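Side-chain contacts in probable enoyl-CoA hydratase/isomerase (PDB 7BOR), which binds coenzyme A and, as a crotonase-type enzyme, probably shifts the double bond of enoyl-CoA thioesters from the delta(3) to the delta(2) position: residues R193-L196 with H197-P200; L233-P236 with E237-E240. One frame throughout, in Å; residues are numbered along the deposited sequence.

Two turns, one at each end of the long helix 200-233, illustrate how a chain changes direction between helices. Interaction 1 leads from helix 182-196 into its start, and interaction 2 leads from its end into helix 236-245. Their centres lie 46 Å apart, on opposite sides of the centre of the chain. The first is a surface contact without a buried residue; the second is partly buried, through Leu233 and Ala238. In 193-200 carbonyls near the end of a helix meet backbone N-H groups and an imidazole face, and a water joins two carbonyls; in 233-240 an N-cap serine begins a helix and shares a water with a glutamate.

Interaction 1 (R193-L196 with H197-P200); sequences RRFL and HLAP
The imidazole of His197 lies with one face on the backbone of Arg193, whose O stands over the centre of the ring, 3.7 Å above its plane. Arg194 O approaches the same side chain obliquely, and its nearest contact there is with His197 CB at 3.5 Å. The chi1 of His197, -62°, sets CG beside its own backbone N and opposite its carbonyl carbon, which places the ring over the carbonyl of Arg193. The phenyl ring of Phe195 is touched more loosely, as Leu198 CD1 comes to it obliquely, 4.3 Å from Phe195 CD1; Pro94 and Val203 also touch this ring, and Val203 meets Leu198 as well.

Two backbone bonds hold the turn itself. His197 N donates to Arg194 O at 3.0 Å, a rather bent bond with an N-H...O angle of 145°. Leu198 N then reaches Phe195 O, also at 3.0 Å but straighter, at 163°. In both bonds the donor sits well above the carbonyl plane. Leu198 also lays its aliphatic chain on these acceptors, with CG 3.8 Å from Arg194 O. One water donates to both Leu196 O and Leu198 O, the latter at 2.7 Å, linking two carbonyls of the turn. Arg49, next to strand 50-54, donates to Leu198 O and touches the side chains of Leu196 and Pro200, tying the turn to the body of the domain.

Successive i+3 to i bonds of the 3-10 type, followed by Ala199 as N-cap and Pro200 as the first residue of helix 200-233, mark a tight helix-to-helix turn, here at the surface of the crotonase fold and away from the coenzyme A site.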
ATOM      1  N   ARG A 193       3.242  -1.550 -19.799  1.00 34.58           N
ATOM      2  CA  ARG A 193       3.654  -1.401 -21.192  1.00 36.70           C
ATOM      3  C   ARG A 193       2.771  -0.404 -21.936  1.00 37.22           C
ATOM      4  O   ARG A 193       3.246   0.295 -22.839  1.00 42.89           O
ATOM      5  CB  ARG A 193       3.654  -2.785 -21.866  1.00 34.22           C
ATOM      6  CG  ARG A 193       4.641  -3.795 -21.267  1.00 38.65           C
ATOM      7  CD  ARG A 193       4.643  -5.200 -21.977  1.00 44.07           C
ATOM      8  NE  ARG A 193       5.437  -6.219 -21.262  1.00 48.89           N
ATOM      9  CZ  ARG A 193       4.938  -7.320 -20.674  1.00 47.84           C
ATOM     10  NH1 ARG A 193       5.744  -8.195 -20.049  1.00 51.40           N
ATOM     11  NH2 ARG A 193       3.636  -7.578 -20.702  1.00 46.80           N
ATOM     12  N   ARG A 194       1.505  -0.265 -21.545  1.00 34.57           N
ATOM     13  CA  ARG A 194       0.661   0.736 -22.191  1.00 36.53           C
ATOM     14  C   ARG A 194       1.158   2.136 -21.873  1.00 39.31           C
ATOM     15  O   ARG A 194       1.126   3.023 -22.742  1.00 38.07           O
ATOM     16  CB  ARG A 194      -0.798   0.585 -21.756  1.00 37.29           C
ATOM     17  CG  ARG A 194      -1.431  -0.761 -22.054  1.00 41.19           C
ATOM     18  CD  ARG A 194      -2.919  -0.781 -21.590  1.00 42.14           C
ATOM     19  NE  ARG A 194      -3.678   0.369 -22.111  1.00 44.51           N
ATOM     20  CZ  ARG A 194      -5.003   0.502 -22.012  1.00 48.73           C
ATOM     21  NH1 ARG A 194      -5.707  -0.442 -21.398  1.00 47.45           N
ATOM     22  NH2 ARG A 194      -5.626   1.570 -22.518  1.00 37.40           N
ATOM     23  N   PHE A 195       1.609   2.353 -20.621  1.00 35.10           N
ATOM     24  CA  PHE A 195       2.101   3.669 -20.216  1.00 37.00           C
ATOM     25  C   PHE A 195       3.325   4.042 -21.042  1.00 41.51           C
ATOM     26  O   PHE A 195       3.484   5.200 -21.448  1.00 43.46           O
ATOM     27  CB  PHE A 195       2.451   3.706 -18.710  1.00 28.58           C
ATOM     28  CG  PHE A 195       1.280   4.052 -17.796  1.00 32.70           C
ATOM     29  CD1 PHE A 195       0.573   5.247 -17.941  1.00 35.94           C
ATOM     30  CD2 PHE A 195       0.865   3.145 -16.801  1.00 33.83           C
ATOM     31  CE1 PHE A 195      -0.544   5.533 -17.098  1.00 37.18           C
ATOM     32  CE2 PHE A 195      -0.218   3.430 -15.964  1.00 33.58           C
ATOM     33  CZ  PHE A 195      -0.935   4.604 -16.122  1.00 29.72           C
ATOM     34  N   LEU A 196       4.178   3.057 -21.328  1.00 41.03           N
ATOM     35  CA  LEU A 196       5.349   3.276 -22.178  1.00 43.52           C
ATOM     36  C   LEU A 196       5.006   3.856 -23.548  1.00 45.67           C
ATOM     37  O   LEU A 196       5.846   4.531 -24.148  1.00 52.55           O
ATOM     38  CB  LEU A 196       6.101   1.964 -22.362  1.00 41.20           C
ATOM     39  CG  LEU A 196       6.515   1.428 -20.988  1.00 46.64           C
ATOM     40  CD1 LEU A 196       7.340   0.164 -21.109  1.00 48.47           C
ATOM     41  CD2 LEU A 196       7.256   2.477 -20.161  1.00 50.54           C
ATOM     42  N   HIS A 197       3.797   3.631 -24.061  1.00 44.85           N
ATOM     43  CA  HIS A 197       3.440   4.177 -25.371  1.00 45.92           C
ATOM     44  C   HIS A 197       2.978   5.626 -25.336  1.00 46.09           C
ATOM     45  O   HIS A 197       2.768   6.206 -26.405  1.00 49.11           O
ATOM     46  CB  HIS A 197       2.322   3.369 -26.011  1.00 44.07           C
ATOM     47  CG  HIS A 197       2.691   1.954 -26.258  1.00 54.80           C
ATOM     48  ND1 HIS A 197       3.994   1.568 -26.475  1.00 58.02           N
ATOM     49  CD2 HIS A 197       1.945   0.826 -26.305  1.00 50.07           C
ATOM     50  CE1 HIS A 197       4.038   0.262 -26.661  1.00 58.38           C
ATOM     51  NE2 HIS A 197       2.805  -0.209 -26.579  1.00 59.11           N
ATOM     52  N   LEU A 198       2.780   6.206 -24.155  1.00 43.97           N
ATOM     53  CA  LEU A 198       2.250   7.550 -24.009  1.00 44.53           C
ATOM     54  C   LEU A 198       3.375   8.539 -23.706  1.00 49.11           C
ATOM     55  O   LEU A 198       4.462   8.169 -23.242  1.00 47.56           O
ATOM     56  CB  LEU A 198       1.195   7.580 -22.895  1.00 40.16           C
ATOM     57  CG  LEU A 198       0.030   6.598 -23.055  1.00 41.09           C
ATOM     58  CD1 LEU A 198      -0.852   6.581 -21.809  1.00 42.19           C
ATOM     59  CD2 LEU A 198      -0.820   6.905 -24.246  1.00 39.68           C
ATOM     60  N   ALA A 199       3.089   9.809 -23.961  1.00 46.06           N
ATOM     61  CA  ALA A 199       4.042  10.885 -23.694  1.00 49.00           C
ATOM     62  C   ALA A 199       4.353  10.953 -22.202  1.00 49.29           C
ATOM     63  O   ALA A 199       3.427  11.154 -21.393  1.00 48.71           O
ATOM     64  CB  ALA A 199       3.467  12.210 -24.180  1.00 47.17           C
ATOM     65  N   PRO A 200       5.613  10.768 -21.784  1.00 50.48           N
ATOM     66  CA  PRO A 200       5.882  10.704 -20.332  1.00 52.60           C
ATOM     67  C   PRO A 200       5.361  11.908 -19.562  1.00 43.76           C
ATOM     68  O   PRO A 200       4.962  11.761 -18.400  1.00 44.75           O
ATOM     69  CB  PRO A 200       7.420  10.592 -20.246  1.00 52.62           C
ATOM     70  CG  PRO A 200       7.859  10.099 -21.594  1.00 50.83           C
ATOM     71  CD  PRO A 200       6.847  10.652 -22.588  1.00 49.73           C
TER
HETATM   72  O   HOH W   1       6.424   7.405 -24.965  1.00 52.63           O

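Interaction 2 (L233-P236 with E237-E240); sequences LRSP and EAIE
Leu233 meets the new helix through its carbonyl, whose O lies 3.4 Å from Ile239 CG1, while its side chain touches Pro73, Pro74 and Leu134 and lies about 7 Å from the bound coenzyme A. Arg234 follows with a similar backbone contact, its O 3.6 Å from Ile239 CD1. With CG1 beside the backbone N (chi1 -74°), this branch of Ile239 reaches both carbonyls.

Ser235 occupies the N-cap position. Its O receives Ile239 N at 2.9 Å in an almost linear bond of 173°, the donor lying nearly on the line of the carbonyl. Its hydroxyl bonds to Arg232 O and is joined to a water, and this water donates to Glu237 OE1. That carboxylate forms a salt bridge with Arg232 too, so one arginine residue serves both side chains. Pro236, the first residue of the helix, accepts Glu240 N on its O at 2.7 Å, the next bond in the alpha-helical series.

Leu233 and Ala238 both pack on the loop residue Leu134, beside the turn that joins the end of helix 200-233 to the start of helix 236-245.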
ATOM      1  N   LEU A 233      -0.213   3.071  19.562  1.00 33.51           N
ATOM      2  CA  LEU A 233       0.695   1.932  19.591  1.00 36.32           C
ATOM      3  C   LEU A 233       1.373   1.760  20.957  1.00 37.80           C
ATOM      4  O   LEU A 233       1.774   0.628  21.364  1.00 37.96           O
ATOM      5  CB  LEU A 233       1.793   2.094  18.550  1.00 39.07           C
ATOM      6  CG  LEU A 233       1.494   1.651  17.101  1.00 43.89           C
ATOM      7  CD1 LEU A 233       2.550   2.248  16.158  1.00 43.86           C
ATOM      8  CD2 LEU A 233       1.438   0.155  16.983  1.00 38.18           C
ATOM      9  N   ARG A 234       1.508   2.875  21.664  1.00 40.23           N
ATOM     10  CA  ARG A 234       2.181   2.896  22.948  1.00 41.91           C
ATOM     11  C   ARG A 234       1.216   2.715  24.103  1.00 39.18           C
ATOM     12  O   ARG A 234       1.630   2.713  25.287  1.00 36.45           O
ATOM     13  CB  ARG A 234       2.909   4.214  23.175  1.00 38.93           C
ATOM     14  CG  ARG A 234       3.702   4.736  22.019  1.00 52.03           C
ATOM     15  CD  ARG A 234       4.103   6.203  22.242  1.00 59.56           C
ATOM     16  NE  ARG A 234       5.269   6.313  23.124  1.00 91.59           N
ATOM     17  CZ  ARG A 234       6.537   6.236  22.703  1.00 93.04           C
ATOM     18  NH1 ARG A 234       6.806   6.044  21.403  1.00 78.70           N
ATOM     19  NH2 ARG A 234       7.547   6.346  23.580  1.00 62.37           N
ATOM     20  N   SER A 235      -0.158   2.609  23.779  1.00 32.89           N
ATOM     21  CA  SER A 235      -1.128   2.401  24.806  1.00 32.07           C
ATOM     22  C   SER A 235      -1.437   0.899  25.029  1.00 33.47           C
ATOM     23  O   SER A 235      -1.279   0.025  24.117  1.00 30.46           O
ATOM     24  CB  SER A 235      -2.430   3.118  24.390  1.00 36.74           C
ATOM     25  OG  SER A 235      -3.266   2.228  23.631  1.00 42.92           O
ATOM     26  N   PRO A 236      -1.966   0.634  26.232  1.00 32.83           N
ATOM     27  CA  PRO A 236      -2.246  -0.792  26.577  1.00 31.57           C
ATOM     28  C   PRO A 236      -3.202  -1.522  25.634  1.00 35.06           C
ATOM     29  O   PRO A 236      -3.034  -2.779  25.398  1.00 34.64           O
ATOM     30  CB  PRO A 236      -2.804  -0.706  28.005  1.00 32.24           C
ATOM     31  CG  PRO A 236      -2.261   0.603  28.535  1.00 33.26           C
ATOM     32  CD  PRO A 236      -2.189   1.575  27.384  1.00 37.55           C
ATOM     33  N   GLU A 237      -4.267  -0.798  25.214  1.00 37.16           N
ATOM     34  CA  GLU A 237      -5.274  -1.439  24.360  1.00 37.94           C
ATOM     35  C   GLU A 237      -4.631  -2.157  23.159  1.00 35.98           C
ATOM     36  O   GLU A 237      -4.881  -3.355  22.858  1.00 37.07           O
ATOM     37  CB  GLU A 237      -6.311  -0.410  23.902  1.00 42.98           C
ATOM     38  CG  GLU A 237      -7.606  -0.492  24.594  1.00 44.06           C
ATOM     39  CD  GLU A 237      -8.504   0.625  24.132  1.00 46.28           C
ATOM     40  OE1 GLU A 237      -8.040   1.476  23.278  1.00 50.41           O
ATOM     41  OE2 GLU A 237      -9.699   0.701  24.605  1.00 47.13           O
ATOM     42  N   ALA A 238      -3.886  -1.381  22.386  1.00 32.72           N
ATOM     43  CA  ALA A 238      -3.169  -1.926  21.252  1.00 34.19           C
ATOM     44  C   ALA A 238      -2.054  -2.883  21.666  1.00 36.17           C
ATOM     45  O   ALA A 238      -1.913  -3.949  21.080  1.00 35.25           O
ATOM     46  CB  ALA A 238      -2.602  -0.810  20.390  1.00 33.33           C
ATOM     47  N   ILE A 239      -1.231  -2.534  22.654  1.00 34.25           N
ATOM     48  CA  ILE A 239      -0.198  -3.490  23.050  1.00 33.97           C
ATOM     49  C   ILE A 239      -0.823  -4.855  23.340  1.00 33.34           C
ATOM     50  O   ILE A 239      -0.305  -5.895  22.914  1.00 38.19           O
ATOM     51  CB  ILE A 239       0.609  -2.938  24.245  1.00 31.47           C
ATOM     52  CG1 ILE A 239       1.541  -1.826  23.747  1.00 31.67           C
ATOM     53  CG2 ILE A 239       1.367  -4.042  24.942  1.00 33.41           C
ATOM     54  CD1 ILE A 239       2.119  -0.876  24.888  1.00 34.34           C
ATOM     55  N   GLU A 240      -1.972  -4.875  24.017  1.00 34.85           N
ATOM     56  CA  GLU A 240      -2.631  -6.142  24.344  1.00 37.11           C
ATOM     57  C   GLU A 240      -3.105  -6.863  23.079  1.00 43.92           C
ATOM     58  O   GLU A 240      -2.819  -8.052  22.893  1.00 39.81           O
ATOM     59  CB  GLU A 240      -3.815  -5.923  25.300  1.00 38.36           C
ATOM     60  CG  GLU A 240      -4.576  -7.227  25.675  1.00 50.29           C
ATOM     61  CD  GLU A 240      -6.025  -6.997  26.145  1.00 68.80           C
ATOM     62  OE1 GLU A 240      -6.499  -5.836  26.057  1.00 69.28           O
ATOM     63  OE2 GLU A 240      -6.689  -7.979  26.595  1.00 72.36           O
TER
HETATM   64  O   HOH W   2      -5.446   3.387  23.154  1.00 42.80           O